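Local coordinates for PtLCIB4 H88A mutant (Phaeodactylum tricornutum, PDB 5B5Z), which probably catalyses the reversible hydration of carbon dioxide as a zinc-dependent beta-type carbonic anhydrase of the LCIB family, here as a mutant form, at residues A[54-60]-A[78-84]; A[25-31]-A[253-258]. All blocks are in the same frame, centred on the assembly; numbering follows the deposited sequence.

Contact 1 (A[54-60]-A[78-84]); sequences LATSLCS and HFTMGGL. With ZN (zinc ion), chain C.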
loop_
_atom_site.group_PDB
_atom_site.type_symbol
_atom_site.label_atom_id
_atom_site.label_comp_id
_atom_site.label_asym_id
_atom_site.label_seq_id
_atom_site.Cartn_x
_atom_site.Cartn_y
_atom_site.Cartn_z
ATOM N N LEU A 54 3.443 -7.060 11.655
ATOM C CA LEU A 54 3.467 -5.616 11.450
ATOM C C LEU A 54 2.429 -5.209 10.406
ATOM O O LEU A 54 2.290 -5.867 9.367
ATOM C CB LEU A 54 4.862 -5.183 11.018
ATOM C CG LEU A 54 5.052 -3.699 10.720
ATOM C CD1 LEU A 54 4.814 -2.862 11.967
ATOM C CD2 LEU A 54 6.440 -3.449 10.138
ATOM N N ALA A 55 1.677 -4.146 10.691
ATOM C CA ALA A 55 0.765 -3.580 9.689
ATOM C C ALA A 55 0.928 -2.076 9.669
ATOM O O ALA A 55 1.216 -1.478 10.693
ATOM C CB ALA A 55 -0.688 -3.963 9.988
ATOM N N THR A 56 0.748 -1.470 8.500
ATOM C CA THR A 56 0.815 -0.005 8.404
ATOM C C THR A 56 -0.426 0.562 7.712
ATOM O O THR A 56 -1.053 -0.100 6.878
ATOM C CB THR A 56 2.059 0.477 7.634
ATOM O OG1 THR A 56 1.936 0.140 6.247
ATOM C CG2 THR A 56 3.357 -0.133 8.196
ATOM N N SER A 57 -0.766 1.791 8.083
ATOM C CA SER A 57 -1.733 2.591 7.341
ATOM C C SER A 57 -1.102 3.968 7.154
ATOM O O SER A 57 -1.229 4.870 7.998
ATOM C CB SER A 57 -3.077 2.678 8.073
ATOM O OG SER A 57 -4.054 3.324 7.251
ATOM N N LEU A 58 -0.359 4.077 6.067
ATOM C CA LEU A 58 0.386 5.285 5.724
ATOM C C LEU A 58 0.074 5.668 4.283
ATOM O O LEU A 58 -0.452 4.847 3.518
ATOM C CB LEU A 58 1.891 5.056 5.906
ATOM C CG LEU A 58 2.326 4.639 7.323
ATOM C CD1 LEU A 58 3.793 4.140 7.359
ATOM C CD2 LEU A 58 2.118 5.787 8.313
ATOM N N CYS A 59 0.398 6.901 3.896
ATOM C CA CYS A 59 0.067 7.355 2.541
ATOM C C CYS A 59 0.825 6.543 1.487
ATOM O O CYS A 59 1.962 6.083 1.706
ATOM C CB CYS A 59 0.377 8.860 2.365
ATOM S SG CYS A 59 -0.173 9.520 0.763
ATOM N N SER A 60 0.184 6.380 0.342
ATOM C CA SER A 60 0.760 5.662 -0.785
ATOM C C SER A 60 2.001 6.358 -1.359
ATOM O O SER A 60 2.780 5.740 -2.068
ATOM C CB SER A 60 -0.321 5.497 -1.841
ATOM O OG SER A 60 -1.041 6.699 -1.980
ATOM N N HIS A 78 5.345 -6.490 6.194
ATOM C CA HIS A 78 4.124 -5.923 6.751
ATOM C C HIS A 78 2.922 -6.029 5.826
ATOM O O HIS A 78 3.069 -6.072 4.605
ATOM C CB HIS A 78 4.342 -4.450 7.074
ATOM C CG HIS A 78 4.599 -3.612 5.860
ATOM N ND1 HIS A 78 5.818 -3.593 5.220
ATOM C CD2 HIS A 78 3.805 -2.750 5.182
ATOM C CE1 HIS A 78 5.759 -2.771 4.186
ATOM N NE2 HIS A 78 4.549 -2.246 4.140
ATOM N N PHE A 79 1.742 -6.054 6.436
ATOM C CA PHE A 79 0.476 -5.838 5.745
ATOM C C PHE A 79 0.271 -4.356 5.525
ATOM O O PHE A 79 0.570 -3.563 6.404
ATOM C CB PHE A 79 -0.699 -6.382 6.571
ATOM C CG PHE A 79 -1.104 -7.785 6.234
ATOM C CD1 PHE A 79 -0.393 -8.862 6.737
ATOM C CD2 PHE A 79 -2.229 -8.031 5.444
ATOM C CE1 PHE A 79 -0.785 -10.176 6.446
ATOM C CE2 PHE A 79 -2.607 -9.337 5.143
ATOM C CZ PHE A 79 -1.887 -10.406 5.648
ATOM N N THR A 80 -0.260 -3.959 4.383
ATOM C CA THR A 80 -0.639 -2.556 4.246
ATOM C C THR A 80 -2.151 -2.378 4.339
ATOM O O THR A 80 -2.945 -3.213 3.893
ATOM C CB THR A 80 -0.108 -1.965 2.949
ATOM O OG1 THR A 80 -0.611 -2.708 1.848
ATOM C CG2 THR A 80 1.404 -2.037 2.929
ATOM N N MET A 81 -2.547 -1.305 4.996
ATOM C CA MET A 81 -3.945 -0.987 5.154
ATOM C C MET A 81 -4.256 0.366 4.536
ATOM O O MET A 81 -5.410 0.759 4.456
ATOM C CB MET A 81 -4.324 -0.962 6.638
ATOM C CG MET A 81 -4.451 -2.327 7.275
ATOM S SD MET A 81 -6.110 -2.986 6.972
ATOM C CE MET A 81 -7.190 -1.800 7.816
ATOM N N GLY A 82 -3.211 1.085 4.140
ATOM C CA GLY A 82 -3.343 2.504 3.805
ATOM C C GLY A 82 -3.804 2.774 2.378
ATOM O O GLY A 82 -4.393 1.924 1.702
ATOM N N GLY A 83 -3.542 3.991 1.926
ATOM C CA GLY A 83 -4.031 4.465 0.641
ATOM C C GLY A 83 -3.776 5.952 0.658
ATOM O O GLY A 83 -2.977 6.401 1.451
ATOM N N LEU A 84 -4.486 6.719 -0.163
ATOM C CA LEU A 84 -4.246 8.160 -0.224
ATOM C C LEU A 84 -4.378 8.828 1.150
ATOM O O LEU A 84 -5.320 8.574 1.889
ATOM C CB LEU A 84 -5.211 8.799 -1.226
ATOM C CG LEU A 84 -4.981 8.368 -2.678
ATOM C CD1 LEU A 84 -6.036 8.995 -3.554
ATOM C CD2 LEU A 84 -3.574 8.751 -3.135
HETATM ZN ZN ZN C . 0.474 11.679 0.999
HETATM O O HOH W 1 -0.239 1.461 4.542
HETATM O O HOH W 2 1.366 12.446 -0.516
#
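Leu54 lies against His78 where two parallel strands of a beta-alpha-beta unit, 52-57 and 79-80, run together after helix 65-75 has made the crossover. The isobutyl group of Leu54 crosses the imidazole-bearing side chain at its root, CG 3.8 Å from CB of His78, while Leu54 O accepts from Phe79 N. Ala55 pairs with Phe79, their CB atoms on one face of the sheet, where Met98 of helix 91-99 packs on both.

Thr56 does the most polar work. Its N donates to Phe79 O, and its O receives Met81 N at 2.7 Å; Met81 N lies nearly on the line of the C=O bond (174° at the oxygen), although the bond bends at the hydrogen. A chi1 of 69° sets OG1 between the backbone N and the carbonyl carbon, on the face shared with Thr80; there it comes obliquely to the His78 ring, 3.6 Å from CD2, and hydrogen-bonds Glu68 of the crossover helix. A water donates to this OG1 and accepts from Leu58 N, with a weak bond from Gly82 N, filling in where the strands part.

Ser57 OG passes Gly82 CA at 3.6 Å on its way to Gly86 O. A side chain on Gly82 would probably clash with Leu58 O, consistent with glycine at this close passage. Beyond it, Cys59 CA directs its hydrogen at Gly83 O; its CB points away from 82-84, and SG, anti to the backbone N (chi1 -174°), binds zinc at 2.3 Å; His115, Cys139 and a water complete the site. Cys59 follows strand 52-57, so the zinc sits beyond this strand's C-terminal end. Ser60 N makes a weak bond to Gly83 O, and its OG meets Leu84 CD2 at 3.5 Å.

Contact 2 (A[25-31]-A[253-258]); sequences FPDALTN and SDFFVV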
loop_
_atom_site.group_PDB
_atom_site.type_symbol
_atom_site.label_atom_id
_atom_site.label_comp_id
_atom_site.label_asym_id
_atom_site.label_seq_id
_atom_site.Cartn_x
_atom_site.Cartn_y
_atom_site.Cartn_z
ATOM N N PHE A 25 6.176 20.905 16.445
ATOM C CA PHE A 25 6.031 19.582 17.054
ATOM C C PHE A 25 7.190 19.298 18.013
ATOM O O PHE A 25 8.135 18.611 17.663
ATOM C CB PHE A 25 5.957 18.503 15.952
ATOM C CG PHE A 25 4.868 18.754 14.940
ATOM C CD1 PHE A 25 3.547 18.499 15.262
ATOM C CD2 PHE A 25 5.163 19.276 13.691
ATOM C CE1 PHE A 25 2.537 18.754 14.363
ATOM C CE2 PHE A 25 4.152 19.532 12.774
ATOM C CZ PHE A 25 2.836 19.262 13.114
ATOM N N PRO A 26 7.129 19.860 19.234
ATOM C CA PRO A 26 8.242 19.796 20.187
ATOM C C PRO A 26 8.623 18.379 20.549
ATOM O O PRO A 26 9.777 18.135 20.904
ATOM C CB PRO A 26 7.692 20.502 21.429
ATOM C CG PRO A 26 6.582 21.283 20.964
ATOM C CD PRO A 26 6.035 20.715 19.713
ATOM N N ASP A 27 7.651 17.471 20.473
ATOM C CA ASP A 27 7.848 16.103 20.938
ATOM C C ASP A 27 8.218 15.148 19.808
ATOM O O ASP A 27 8.278 13.948 20.034
ATOM C CB ASP A 27 6.591 15.599 21.666
ATOM C CG ASP A 27 5.312 15.737 20.839
ATOM O OD1 ASP A 27 5.248 16.588 19.924
ATOM O OD2 ASP A 27 4.328 15.027 21.149
ATOM N N ALA A 28 8.476 15.674 18.612
ATOM C CA ALA A 28 8.813 14.808 17.471
ATOM C C ALA A 28 10.043 13.939 17.739
ATOM O O ALA A 28 11.014 14.394 18.339
ATOM C CB ALA A 28 9.030 15.637 16.229
ATOM N N LEU A 29 9.983 12.678 17.298
ATOM C CA LEU A 29 11.105 11.747 17.397
ATOM C C LEU A 29 11.701 11.463 16.021
ATOM O O LEU A 29 10.974 11.448 15.040
ATOM C CB LEU A 29 10.651 10.423 18.016
ATOM C CG LEU A 29 10.017 10.479 19.405
ATOM C CD1 LEU A 29 9.520 9.097 19.830
ATOM C CD2 LEU A 29 11.020 11.030 20.408
ATOM N N THR A 30 13.003 11.210 15.932
ATOM C CA THR A 30 13.538 10.684 14.678
ATOM C C THR A 30 12.996 9.270 14.457
ATOM O O THR A 30 12.597 8.600 15.410
ATOM C CB THR A 30 15.065 10.613 14.669
ATOM O OG1 THR A 30 15.489 9.665 15.656
ATOM C CG2 THR A 30 15.680 11.974 14.978
ATOM N N ASN A 31 12.995 8.812 13.211
ATOM C CA ASN A 31 12.572 7.443 12.946
ATOM C C ASN A 31 13.303 6.443 13.836
ATOM O O ASN A 31 12.688 5.542 14.402
ATOM C CB ASN A 31 12.799 7.085 11.487
ATOM C CG ASN A 31 11.671 7.543 10.593
ATOM O OD1 ASN A 31 10.936 8.476 10.930
ATOM N ND2 ASN A 31 11.506 6.870 9.453
ATOM N N SER A 253 17.245 13.002 8.865
ATOM C CA SER A 253 16.295 11.991 9.329
ATOM C C SER A 253 14.852 12.473 9.163
ATOM O O SER A 253 14.561 13.661 9.276
ATOM C CB SER A 253 16.536 11.628 10.797
ATOM O OG SER A 253 15.646 10.592 11.205
ATOM N N ASP A 254 13.952 11.537 8.886
ATOM C CA ASP A 254 12.528 11.813 8.994
ATOM C C ASP A 254 12.151 11.816 10.467
ATOM O O ASP A 254 12.890 11.296 11.305
ATOM C CB ASP A 254 11.715 10.762 8.246
ATOM C CG ASP A 254 11.550 11.081 6.771
ATOM O OD1 ASP A 254 12.132 12.064 6.256
ATOM O OD2 ASP A 254 10.834 10.304 6.100
ATOM N N PHE A 255 10.996 12.385 10.778
ATOM C CA PHE A 255 10.510 12.443 12.145
ATOM C C PHE A 255 9.096 11.887 12.240
ATOM O O PHE A 255 8.397 11.724 11.232
ATOM C CB PHE A 255 10.537 13.884 12.684
ATOM C CG PHE A 255 11.923 14.396 12.970
ATOM C CD1 PHE A 255 12.767 14.762 11.933
ATOM C CD2 PHE A 255 12.384 14.486 14.276
ATOM C CE1 PHE A 255 14.063 15.226 12.195
ATOM C CE2 PHE A 255 13.671 14.952 14.550
ATOM C CZ PHE A 255 14.508 15.315 13.504
ATOM N N PHE A 256 8.688 11.599 13.465
ATOM C CA PHE A 256 7.336 11.150 13.735
ATOM C C PHE A 256 6.856 11.760 15.038
ATOM O O PHE A 256 7.586 11.783 16.030
ATOM C CB PHE A 256 7.288 9.607 13.795
ATOM C CG PHE A 256 5.888 9.024 13.714
ATOM C CD1 PHE A 256 5.129 8.800 14.868
ATOM C CD2 PHE A 256 5.338 8.681 12.475
ATOM C CE1 PHE A 256 3.843 8.253 14.789
ATOM C CE2 PHE A 256 4.060 8.121 12.391
ATOM C CZ PHE A 256 3.309 7.915 13.546
ATOM N N VAL A 257 5.630 12.271 15.015
ATOM C CA VAL A 257 4.975 12.799 16.196
ATOM C C VAL A 257 3.984 11.781 16.722
ATOM O O VAL A 257 2.944 11.577 16.115
ATOM C CB VAL A 257 4.220 14.103 15.868
ATOM C CG1 VAL A 257 3.678 14.773 17.158
ATOM C CG2 VAL A 257 5.106 15.037 15.061
ATOM N N VAL A 258 4.292 11.147 17.847
ATOM C CA VAL A 258 3.391 10.151 18.423
ATOM C C VAL A 258 2.194 10.783 19.117
ATOM O O VAL A 258 2.351 11.559 20.061
ATOM C CB VAL A 258 4.108 9.254 19.447
ATOM C CG1 VAL A 258 3.155 8.210 19.978
ATOM C CG2 VAL A 258 5.287 8.586 18.807
HETATM O O HOH W 3 6.449 11.907 19.669
HETATM O O HOH W 4 4.482 12.451 21.735
HETATM O O HOH W 5 1.879 14.507 20.379
HETATM O O HOH W 6 8.588 9.269 10.001
HETATM O O HOH W 7 9.519 8.282 7.493
#
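Leu29 and Phe256 face each other as a hydrogen-bonded antiparallel pair, Leu29 N to Phe256 O nearly straight at the hydrogen (177°) and Phe256 N back to Leu29 O at 2.8 Å. This short ladder adds strand 29-30 to the edge of the mixed sheet, between a type I turn, Phe25 to Ala28, and the start of helix 31-43, which Thr30 N-caps.

Phe255 and Val257 carry the apolar packing. With the CG of Phe255 anti to the carbonyl carbon (chi1 -72°), the ring reaches alongside the 28-30 backbone: CE2 lies 3.6 Å from Thr30 CG2, CD2 is 4.0 Å from Ala28 CB, and Leu18 and Lys22 of helix 16-24 meet it too. Cutting Phe255 back to an alanine is likely to leave the Thr30 methyl and Ala28 CB without the ring they share, and to open a gap beside Leu18 and Lys22. Val257 splits its branches: CG2 presses on Phe25 CB at 3.7 Å, crossing that side chain at about a right angle, whereas CG1 meets the carboxylate of Asp27. The carboxylate is tied to strand 255-264 by water, two molecules each donating to both Asp27 OD2 and Val258 O.

At the opposite end Asn31 and Asp254 run side by side, amide and carboxylate planes 77° apart. Asn31 ND2 is held by Asp70, and the Asp254 carboxylate by Thr248 N and Asn247. Asp254 O takes two donors: Asn31 N comes from above the carbonyl plane, while Ser253 OG sits in that plane on a lone pair, 2.8 Å away.

Contact 1 is the more deeply buried: it joins neighbouring parallel strands within one beta-alpha-beta unit, its loop carries a zinc ligand, and both strand and loop residues touch the second subunit. Contact 2 brings together parts far apart in sequence, clipping the N-terminal stretch to an antiparallel edge of the same sheet, partly open to solvent and touched by no other chain. Both rely on backbone bonds, but the surroundings differ: 54-60/78-84 has a water where the strands part, and a zinc-binding cysteine whose metal holds a second water, while 25-31/253-258 combines aromatic and valine packing with several bridging waters. Strands 107-117 and 238-247 link them through the sheet.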